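Local structure of uncharacterized protein YhfS (Escherichia coli, 4J8L) at residues G301-P306 against E314-F319; C26-G31 against V55-A60; N121-L126 against A154-T159. The protein is of unestablished function but carries covalently attached pyridoxal 5'-phosphate and may have cysteine synthase activity. All coordinates share one frame; numbering follows the deposited sequence.

Contact 1: G301-P306 against E314-F319; sequences GALPYP and EIPPLF
Leu303 reaches over to Pro316 and Glu314 with its two methyls. Its CG stands beside the backbone N (chi1 -57°), which aims the branch at segment 314-319: CD2 rests on the proline ring, 3.9 Å from Pro316 CG, while CD1 meets both Pro316 O, 3.6 Å away, and the aliphatic chain of Glu314. The side chains cross at about a right angle in both pairs, and the fork at CG lets a single leucine meet both. Leu318, with CG anti to its backbone N (chi1 170°), brings CD1 to 3.4 Å from Leu303 O although its CB points away from segment 301-306. The small CB of Ala302 meets the Phe319 ring obliquely, 3.5 Å from Phe319 CD1. The backbone fixes this alignment. Leu303 N donates to Pro317 O (2.8 Å) and Leu303 O accepts from Phe319 N (3.2 Å), so that one residue grips both neighbours of Leu318, the pattern of a parallel bridge; Pro317, lacking an N-H, can still offer its carbonyl. The Glu314 carboxylate is held by Val307 N, Gly308 N and Ser311 OG, and its OE1 lies beside Pro306. Replacing Leu303 by an alanine would probably open a gap between Pro316 and the Glu314 chain, while the backbone bridge could remain. Gly301, at positive phi, ends helix 290-299 in a Schellman motif and leads into this bridge. Strand 318-320 is an edge strand of the four-stranded antiparallel sheet: Leu318 pairs with Asn341 of strand 337-341, and Phe319 packs between helices 290-299 and 347-360.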
loop_
_atom_site.group_PDB
_atom_site.type_symbol
_atom_site.label_atom_id
_atom_site.label_comp_id
_atom_site.label_asym_id
_atom_site.label_seq_id
_atom_site.Cartn_x
_atom_site.Cartn_y
_atom_site.Cartn_z
ATOM N N GLY A 301 8.528 -21.092 12.570
ATOM C CA GLY A 301 8.930 -19.696 12.487
ATOM C C GLY A 301 8.148 -18.774 11.563
ATOM O O GLY A 301 8.354 -17.555 11.575
ATOM N N ALA A 302 7.257 -19.328 10.749
ATOM C CA ALA A 302 6.426 -18.483 9.890
ATOM C C ALA A 302 5.471 -17.661 10.744
ATOM O O ALA A 302 4.891 -18.179 11.703
ATOM C CB ALA A 302 5.637 -19.336 8.910
ATOM N N LEU A 303 5.297 -16.390 10.391
ATOM C CA LEU A 303 4.281 -15.575 11.051
ATOM C C LEU A 303 2.895 -16.110 10.684
ATOM O O LEU A 303 2.629 -16.400 9.522
ATOM C CB LEU A 303 4.394 -14.117 10.628
ATOM C CG LEU A 303 5.752 -13.465 10.866
ATOM C CD1 LEU A 303 5.656 -11.967 10.552
ATOM C CD2 LEU A 303 6.213 -13.694 12.296
ATOM N N PRO A 304 2.012 -16.246 11.679
ATOM C CA PRO A 304 0.697 -16.841 11.411
ATOM C C PRO A 304 -0.406 -15.828 11.089
ATOM O O PRO A 304 -1.481 -16.222 10.649
ATOM C CB PRO A 304 0.380 -17.567 12.725
ATOM C CG PRO A 304 1.039 -16.722 13.758
ATOM C CD PRO A 304 2.326 -16.224 13.120
ATOM N N TYR A 305 -0.146 -14.545 11.318
ATOM C CA TYR A 305 -1.093 -13.493 10.962
ATOM C C TYR A 305 -0.292 -12.216 10.808
ATOM O O TYR A 305 0.826 -12.123 11.315
ATOM C CB TYR A 305 -2.185 -13.316 12.028
ATOM C CG TYR A 305 -1.675 -13.386 13.447
ATOM C CD1 TYR A 305 -1.070 -12.285 14.050
ATOM C CD2 TYR A 305 -1.793 -14.555 14.184
ATOM C CE1 TYR A 305 -0.592 -12.360 15.353
ATOM C CE2 TYR A 305 -1.315 -14.637 15.483
ATOM C CZ TYR A 305 -0.717 -13.542 16.060
ATOM O OH TYR A 305 -0.247 -13.636 17.359
ATOM N N PRO A 306 -0.852 -11.229 10.098
ATOM C CA PRO A 306 -0.097 -9.995 9.871
ATOM C C PRO A 306 -0.257 -8.973 10.984
ATOM O O PRO A 306 -1.121 -9.102 11.864
ATOM C CB PRO A 306 -0.726 -9.451 8.585
ATOM C CG PRO A 306 -2.165 -9.904 8.677
ATOM C CD PRO A 306 -2.077 -11.291 9.281
ATOM N N GLU A 314 7.668 -7.291 11.169
ATOM C CA GLU A 314 7.373 -8.513 10.440
ATOM C C GLU A 314 8.567 -8.992 9.629
ATOM O O GLU A 314 8.690 -8.727 8.428
ATOM C CB GLU A 314 6.112 -8.309 9.588
ATOM C CG GLU A 314 4.860 -8.249 10.468
ATOM C CD GLU A 314 3.702 -7.528 9.801
ATOM O OE1 GLU A 314 2.826 -8.233 9.239
ATOM O OE2 GLU A 314 3.653 -6.274 9.837
ATOM N N ILE A 315 9.472 -9.672 10.329
ATOM C CA ILE A 315 10.734 -10.112 9.754
ATOM C C ILE A 315 10.675 -11.526 9.133
ATOM O O ILE A 315 11.026 -11.694 7.959
ATOM C CB ILE A 315 11.880 -9.920 10.784
ATOM C CG1 ILE A 315 12.172 -8.409 10.899
ATOM C CG2 ILE A 315 13.101 -10.732 10.391
ATOM C CD1 ILE A 315 12.989 -8.010 12.110
ATOM N N PRO A 316 10.230 -12.539 9.904
ATOM C CA PRO A 316 10.099 -13.880 9.314
ATOM C C PRO A 316 8.994 -13.875 8.248
ATOM O O PRO A 316 8.172 -12.959 8.218
ATOM C CB PRO A 316 9.678 -14.755 10.510
ATOM C CG PRO A 316 10.052 -13.978 11.731
ATOM C CD PRO A 316 9.836 -12.541 11.327
ATOM N N PRO A 317 8.975 -14.891 7.381
ATOM C CA PRO A 317 7.964 -14.893 6.318
ATOM C C PRO A 317 6.576 -15.130 6.895
ATOM O O PRO A 317 6.433 -15.869 7.877
ATOM C CB PRO A 317 8.387 -16.088 5.452
ATOM C CG PRO A 317 9.046 -17.029 6.428
ATOM C CD PRO A 317 9.791 -16.119 7.385
ATOM N N LEU A 318 5.564 -14.520 6.278
ATOM C CA LEU A 318 4.176 -14.750 6.658
ATOM C C LEU A 318 3.611 -15.877 5.793
ATOM O O LEU A 318 3.668 -15.789 4.571
ATOM C CB LEU A 318 3.359 -13.481 6.432
ATOM C CG LEU A 318 1.830 -13.530 6.540
ATOM C CD1 LEU A 318 1.382 -13.696 7.985
ATOM C CD2 LEU A 318 1.263 -12.247 5.940
ATOM N N PHE A 319 3.100 -16.926 6.439
ATOM C CA PHE A 319 2.335 -18.001 5.772
ATOM C C PHE A 319 0.911 -17.831 6.293
ATOM O O PHE A 319 0.681 -17.988 7.497
ATOM C CB PHE A 319 2.834 -19.386 6.198
ATOM C CG PHE A 319 4.108 -19.857 5.518
ATOM C CD1 PHE A 319 5.230 -19.038 5.419
ATOM C CD2 PHE A 319 4.196 -21.166 5.052
ATOM C CE1 PHE A 319 6.402 -19.515 4.827
ATOM C CE2 PHE A 319 5.350 -21.650 4.458
ATOM C CZ PHE A 319 6.465 -20.826 4.349
HETATM O O HOH W 1 -1.563 -18.644 9.387
#

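Contact 2: C26-G31 against V55-A60; sequences CRHFPG and VEQVLA
The backbone of segment 26-31 comes nearest to helix 50-62 at His28 and Val58, with 6.7 Å between His28 CA and Val58 CA, near enough for side chains to meet the other backbone directly. The imidazole of His28 lies with one face over the helix, above Val58 CA and Gln57 C; Gln57 C lies nearer the ring's margin than its centre. Having CG beside the backbone N (chi1 -70°) carries the ring there, and the histidine and Val58 side chains run alongside each other, pointing in contrary senses, with His28 CB 3.6 Å from Val58 CG2. On the CD2 flank, away from ND1, His28 CD2 lies 3.6 Å from Gln57 OE1, with ring and amide planes inclined by 55°. A flat ring suits this place because it can lie on a helix surface while still offering a polar edge: His28 ND1 is hydrogen-bonded to Ser24 O in its own helix, which fixes the ring's rotation, and Arg54 NH1 bonds His28 O. Phe29 works differently, turning its edge to the valines, with Phe29 CZ 4.0 Å from Val55 CG2 and Phe29 CE2 4.1 Å from Val58 CG2. Branched valines give this ring edge a compact apolar surface. Phe34 adds an edge-to-face contact with the Phe29 ring, and Val55 and Val58 also touch Leu236 of the long helix 229-261. The arrangement is an N-terminal helix docked on a helix beside the seven-stranded sheet, whose strand order fits the large domain of fold type I pyridoxal phosphate enzymes, the aspartate aminotransferase fold.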
loop_
_atom_site.group_PDB
_atom_site.type_symbol
_atom_site.label_atom_id
_atom_site.label_comp_id
_atom_site.label_asym_id
_atom_site.label_seq_id
_atom_site.Cartn_x
_atom_site.Cartn_y
_atom_site.Cartn_z
ATOM N N CYS A 26 18.480 16.082 3.022
ATOM C CA CYS A 26 19.605 17.003 3.155
ATOM C C CYS A 26 19.205 18.435 2.813
ATOM O O CYS A 26 19.694 19.393 3.420
ATOM C CB CYS A 26 20.762 16.575 2.254
ATOM S SG CYS A 26 21.551 15.019 2.731
ATOM N N ARG A 27 18.316 18.576 1.837
ATOM C CA ARG A 27 17.951 19.896 1.343
ATOM C C ARG A 27 16.943 20.608 2.239
ATOM O O ARG A 27 16.703 21.806 2.087
ATOM C CB ARG A 27 17.435 19.791 -0.093
ATOM C CG ARG A 27 18.560 19.685 -1.112
ATOM C CD ARG A 27 18.050 19.699 -2.547
ATOM N NE ARG A 27 17.427 18.442 -2.913
ATOM C CZ ARG A 27 16.111 18.258 -2.993
ATOM N NH1 ARG A 27 15.283 19.267 -2.750
ATOM N NH2 ARG A 27 15.624 17.074 -3.333
ATOM N N HIS A 28 16.365 19.865 3.179
ATOM C CA HIS A 28 15.354 20.412 4.082
ATOM C C HIS A 28 15.789 20.459 5.541
ATOM O O HIS A 28 15.156 21.142 6.344
ATOM C CB HIS A 28 14.041 19.624 3.965
ATOM C CG HIS A 28 13.335 19.837 2.665
ATOM N ND1 HIS A 28 13.618 19.105 1.531
ATOM C CD2 HIS A 28 12.379 20.730 2.309
ATOM C CE1 HIS A 28 12.858 19.532 0.536
ATOM N NE2 HIS A 28 12.096 20.511 0.984
ATOM N N PHE A 29 16.851 19.725 5.877
ATOM C CA PHE A 29 17.391 19.690 7.239
ATOM C C PHE A 29 18.887 19.986 7.223
ATOM O O PHE A 29 19.657 19.162 6.744
ATOM C CB PHE A 29 17.276 18.280 7.848
ATOM C CG PHE A 29 15.888 17.888 8.292
ATOM C CD1 PHE A 29 15.480 18.095 9.600
ATOM C CD2 PHE A 29 15.021 17.262 7.412
ATOM C CE1 PHE A 29 14.207 17.709 10.017
ATOM C CE2 PHE A 29 13.748 16.877 7.818
ATOM C CZ PHE A 29 13.344 17.097 9.124
ATOM N N PRO A 30 19.318 21.141 7.773
ATOM C CA PRO A 30 20.744 21.267 8.108
ATOM C C PRO A 30 21.104 20.075 8.999
ATOM O O PRO A 30 20.258 19.648 9.786
ATOM C CB PRO A 30 20.799 22.574 8.905
ATOM C CG PRO A 30 19.620 23.372 8.405
ATOM C CD PRO A 30 18.541 22.322 8.175
ATOM N N GLY A 31 22.309 19.530 8.865
ATOM C CA GLY A 31 22.661 18.300 9.565
ATOM C C GLY A 31 22.386 18.314 11.056
ATOM O O GLY A 31 21.851 17.351 11.607
ATOM N N VAL A 55 9.381 17.306 7.612
ATOM C CA VAL A 55 9.241 15.955 7.088
ATOM C C VAL A 55 8.181 15.929 5.993
ATOM O O VAL A 55 8.358 15.298 4.952
ATOM C CB VAL A 55 8.910 14.925 8.205
ATOM C CG1 VAL A 55 8.482 13.583 7.595
ATOM C CG2 VAL A 55 10.109 14.732 9.125
ATOM N N GLU A 56 7.086 16.643 6.220
ATOM C CA GLU A 56 6.035 16.735 5.209
ATOM C C GLU A 56 6.565 17.369 3.923
ATOM O O GLU A 56 6.240 16.901 2.828
ATOM C CB GLU A 56 4.817 17.481 5.765
ATOM C CG GLU A 56 4.073 16.630 6.791
ATOM C CD GLU A 56 3.107 17.418 7.654
ATOM O OE1 GLU A 56 3.193 18.665 7.685
ATOM O OE2 GLU A 56 2.247 16.771 8.301
ATOM N N GLN A 57 7.412 18.393 4.059
ATOM C CA GLN A 57 8.046 19.005 2.897
ATOM C C GLN A 57 8.925 17.996 2.164
ATOM O O GLN A 57 8.950 17.960 0.933
ATOM C CB GLN A 57 8.862 20.245 3.301
ATOM C CG GLN A 57 7.975 21.423 3.718
ATOM C CD GLN A 57 8.764 22.550 4.339
ATOM O OE1 GLN A 57 9.987 22.480 4.439
ATOM N NE2 GLN A 57 8.068 23.602 4.760
ATOM N N VAL A 58 9.664 17.189 2.922
ATOM C CA VAL A 58 10.518 16.176 2.310
ATOM C C VAL A 58 9.677 15.146 1.560
ATOM O O VAL A 58 9.998 14.771 0.429
ATOM C CB VAL A 58 11.383 15.456 3.365
ATOM C CG1 VAL A 58 12.061 14.246 2.757
ATOM C CG2 VAL A 58 12.427 16.410 3.923
ATOM N N LEU A 59 8.606 14.687 2.194
ATOM C CA LEU A 59 7.720 13.717 1.545
ATOM C C LEU A 59 7.154 14.282 0.239
ATOM O O LEU A 59 7.141 13.598 -0.785
ATOM C CB LEU A 59 6.572 13.314 2.467
ATOM C CG LEU A 59 6.972 12.527 3.709
ATOM C CD1 LEU A 59 5.731 12.084 4.470
ATOM C CD2 LEU A 59 7.808 11.341 3.310
ATOM N N ALA A 60 6.691 15.529 0.270
ATOM C CA ALA A 60 6.133 16.139 -0.934
ATOM C C ALA A 60 7.177 16.185 -2.040
ATOM O O ALA A 60 6.912 15.820 -3.189
ATOM C CB ALA A 60 5.622 17.545 -0.641
#

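Contact 3: N121-L126 against A154-T159; sequences NDLSAL and ADVLAT
Leu123 and Leu126, one helical turn apart, lay their methyls against Val156 and Thr159. Leu126 CD2 is the methyl that meets both, 4.0 Å from Val156 CG1 and 3.9 Å from Thr159 CG2. Leu123 divides its branches: CD2 lies 4.1 Å from Val156 CG2, with Thr159 OG1 close by, whereas CD1 lies 4.1 Å from Asp155 CB, the side chains crossing at a slant and using only the methylene of that acid. Val156 thus serves one leucine with each of its methyls, a task for which a beta-branched residue is well shaped. Thr159 is similarly two-sided. Its CG2 stands anti to the backbone N (chi1 of -58° for the hydroxyl) and faces Leu126, while OG1 donates to Asp155 O at 3.0 Å, back along its own helix. That carbonyl also takes the helical bond from Thr159 N, the two donors arriving from opposite faces of its plane.

Before the leucines in the chain, Asp122 caps helix 123-133: Asp122 OD1 accepts from Ala125 N over 3.2 Å, nearly straight at 164° but met from above the carboxylate plane. Further out, Asn121 bonds to Asp149 and Ser150, on the approach to helix 153-162. Leu126 also reaches Leu94 and Val118, strand residues of the seven-stranded sheet. The hydroxyl of Thr159 and the cap of Asp122 spend their polarity within their own segments; van der Waals contact, with probably some hydrophobic gain at the buried Leu126 and Val156, joins the two, while Asn121 supplies polar ties just outside them.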
loop_
_atom_site.group_PDB
_atom_site.type_symbol
_atom_site.label_atom_id
_atom_site.label_comp_id
_atom_site.label_asym_id
_atom_site.label_seq_id
_atom_site.Cartn_x
_atom_site.Cartn_y
_atom_site.Cartn_z
ATOM N N ASN A 121 -10.852 -1.557 -15.990
ATOM C CA ASN A 121 -10.108 -2.339 -16.970
ATOM C C ASN A 121 -10.583 -2.034 -18.385
ATOM O O ASN A 121 -9.971 -2.464 -19.363
ATOM C CB ASN A 121 -10.237 -3.838 -16.684
ATOM C CG ASN A 121 -9.576 -4.242 -15.381
ATOM O OD1 ASN A 121 -8.409 -3.925 -15.136
ATOM N ND2 ASN A 121 -10.324 -4.942 -14.534
ATOM N N ASP A 122 -11.686 -1.296 -18.479
ATOM C CA ASP A 122 -12.252 -0.883 -19.757
ATOM C C ASP A 122 -12.258 0.638 -19.788
ATOM O O ASP A 122 -13.187 1.266 -19.282
ATOM C CB ASP A 122 -13.684 -1.416 -19.884
ATOM C CG ASP A 122 -14.319 -1.119 -21.238
ATOM O OD1 ASP A 122 -13.771 -0.313 -22.017
ATOM O OD2 ASP A 122 -15.393 -1.697 -21.515
ATOM N N LEU A 123 -11.220 1.227 -20.376
ATOM C CA LEU A 123 -11.076 2.678 -20.381
ATOM C C LEU A 123 -12.211 3.370 -21.135
ATOM O O LEU A 123 -12.603 4.483 -20.790
ATOM C CB LEU A 123 -9.720 3.091 -20.959
ATOM C CG LEU A 123 -8.509 2.781 -20.081
ATOM C CD1 LEU A 123 -7.238 3.334 -20.705
ATOM C CD2 LEU A 123 -8.719 3.354 -18.695
ATOM N N SER A 124 -12.738 2.707 -22.159
ATOM C CA SER A 124 -13.846 3.261 -22.928
ATOM C C SER A 124 -15.092 3.396 -22.060
ATOM O O SER A 124 -15.776 4.423 -22.092
ATOM C CB SER A 124 -14.145 2.387 -24.147
ATOM O OG SER A 124 -13.007 2.283 -24.984
ATOM N N ALA A 125 -15.386 2.352 -21.290
ATOM C CA ALA A 125 -16.519 2.371 -20.373
ATOM C C ALA A 125 -16.288 3.396 -19.264
ATOM O O ALA A 125 -17.202 4.136 -18.893
ATOM C CB ALA A 125 -16.758 0.988 -19.787
ATOM N N LEU A 126 -15.062 3.435 -18.745
ATOM C CA LEU A 126 -14.688 4.421 -17.736
ATOM C C LEU A 126 -15.024 5.828 -18.222
ATOM O O LEU A 126 -15.683 6.598 -17.524
ATOM C CB LEU A 126 -13.196 4.326 -17.414
ATOM C CG LEU A 126 -12.614 5.416 -16.514
ATOM C CD1 LEU A 126 -13.306 5.418 -15.163
ATOM C CD2 LEU A 126 -11.104 5.231 -16.340
ATOM N N ALA A 154 -1.614 4.987 -14.271
ATOM C CA ALA A 154 -1.445 6.279 -14.936
ATOM C C ALA A 154 -2.508 6.535 -16.004
ATOM O O ALA A 154 -2.945 7.671 -16.197
ATOM C CB ALA A 154 -0.049 6.385 -15.536
ATOM N N ASP A 155 -2.928 5.477 -16.691
ATOM C CA ASP A 155 -3.910 5.618 -17.760
ATOM C C ASP A 155 -5.312 5.870 -17.217
ATOM O O ASP A 155 -6.081 6.648 -17.789
ATOM C CB ASP A 155 -3.892 4.398 -18.683
ATOM C CG ASP A 155 -2.576 4.258 -19.424
ATOM O OD1 ASP A 155 -1.810 5.245 -19.473
ATOM O OD2 ASP A 155 -2.308 3.165 -19.954
ATOM N N VAL A 156 -5.643 5.218 -16.109
ATOM C CA VAL A 156 -6.923 5.466 -15.462
ATOM C C VAL A 156 -6.957 6.903 -14.948
ATOM O O VAL A 156 -7.952 7.618 -15.123
ATOM C CB VAL A 156 -7.159 4.483 -14.303
ATOM C CG1 VAL A 156 -8.369 4.897 -13.480
ATOM C CG2 VAL A 156 -7.333 3.066 -14.845
ATOM N N LEU A 157 -5.857 7.326 -14.327
ATOM C CA LEU A 157 -5.742 8.689 -13.815
ATOM C C LEU A 157 -5.813 9.738 -14.923
ATOM O O LEU A 157 -6.461 10.770 -14.755
ATOM C CB LEU A 157 -4.456 8.859 -12.997
ATOM C CG LEU A 157 -4.426 8.021 -11.715
ATOM C CD1 LEU A 157 -3.052 8.086 -11.062
ATOM C CD2 LEU A 157 -5.499 8.484 -10.739
ATOM N N ALA A 158 -5.155 9.468 -16.048
ATOM C CA ALA A 158 -5.177 10.382 -17.184
ATOM C C ALA A 158 -6.598 10.575 -17.703
ATOM O O ALA A 158 -7.006 11.691 -18.024
ATOM C CB ALA A 158 -4.265 9.881 -18.295
ATOM N N THR A 159 -7.351 9.482 -17.773
ATOM C CA THR A 159 -8.732 9.544 -18.229
ATOM C C THR A 159 -9.556 10.428 -17.306
ATOM O O THR A 159 -10.337 11.268 -17.767
ATOM C CB THR A 159 -9.369 8.142 -18.308
ATOM O OG1 THR A 159 -8.605 7.321 -19.199
ATOM C CG2 THR A 159 -10.803 8.234 -18.828
#

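In the fold
From the N terminus, the three contacts follow in series; none encloses or crosses another. Contact 2 closes the loop between the N-terminal helix 11-28 and helix 50-62, fastening the start of the chain to the larger domain. Contact 3 closes the next, joining helices 123-133 and 153-162, which lie in successive beta-alpha-beta crossovers, with strand 137-141 between them. Contact 1 closes a short excursion in the C-terminal part, bringing the loop after helix 290-299 back to strand 318-320 at the edge of the smaller sheet. Their centres lie about 34 to 36 Å apart, and contacts 1 and 3 fall on opposite sides of the chain's centre.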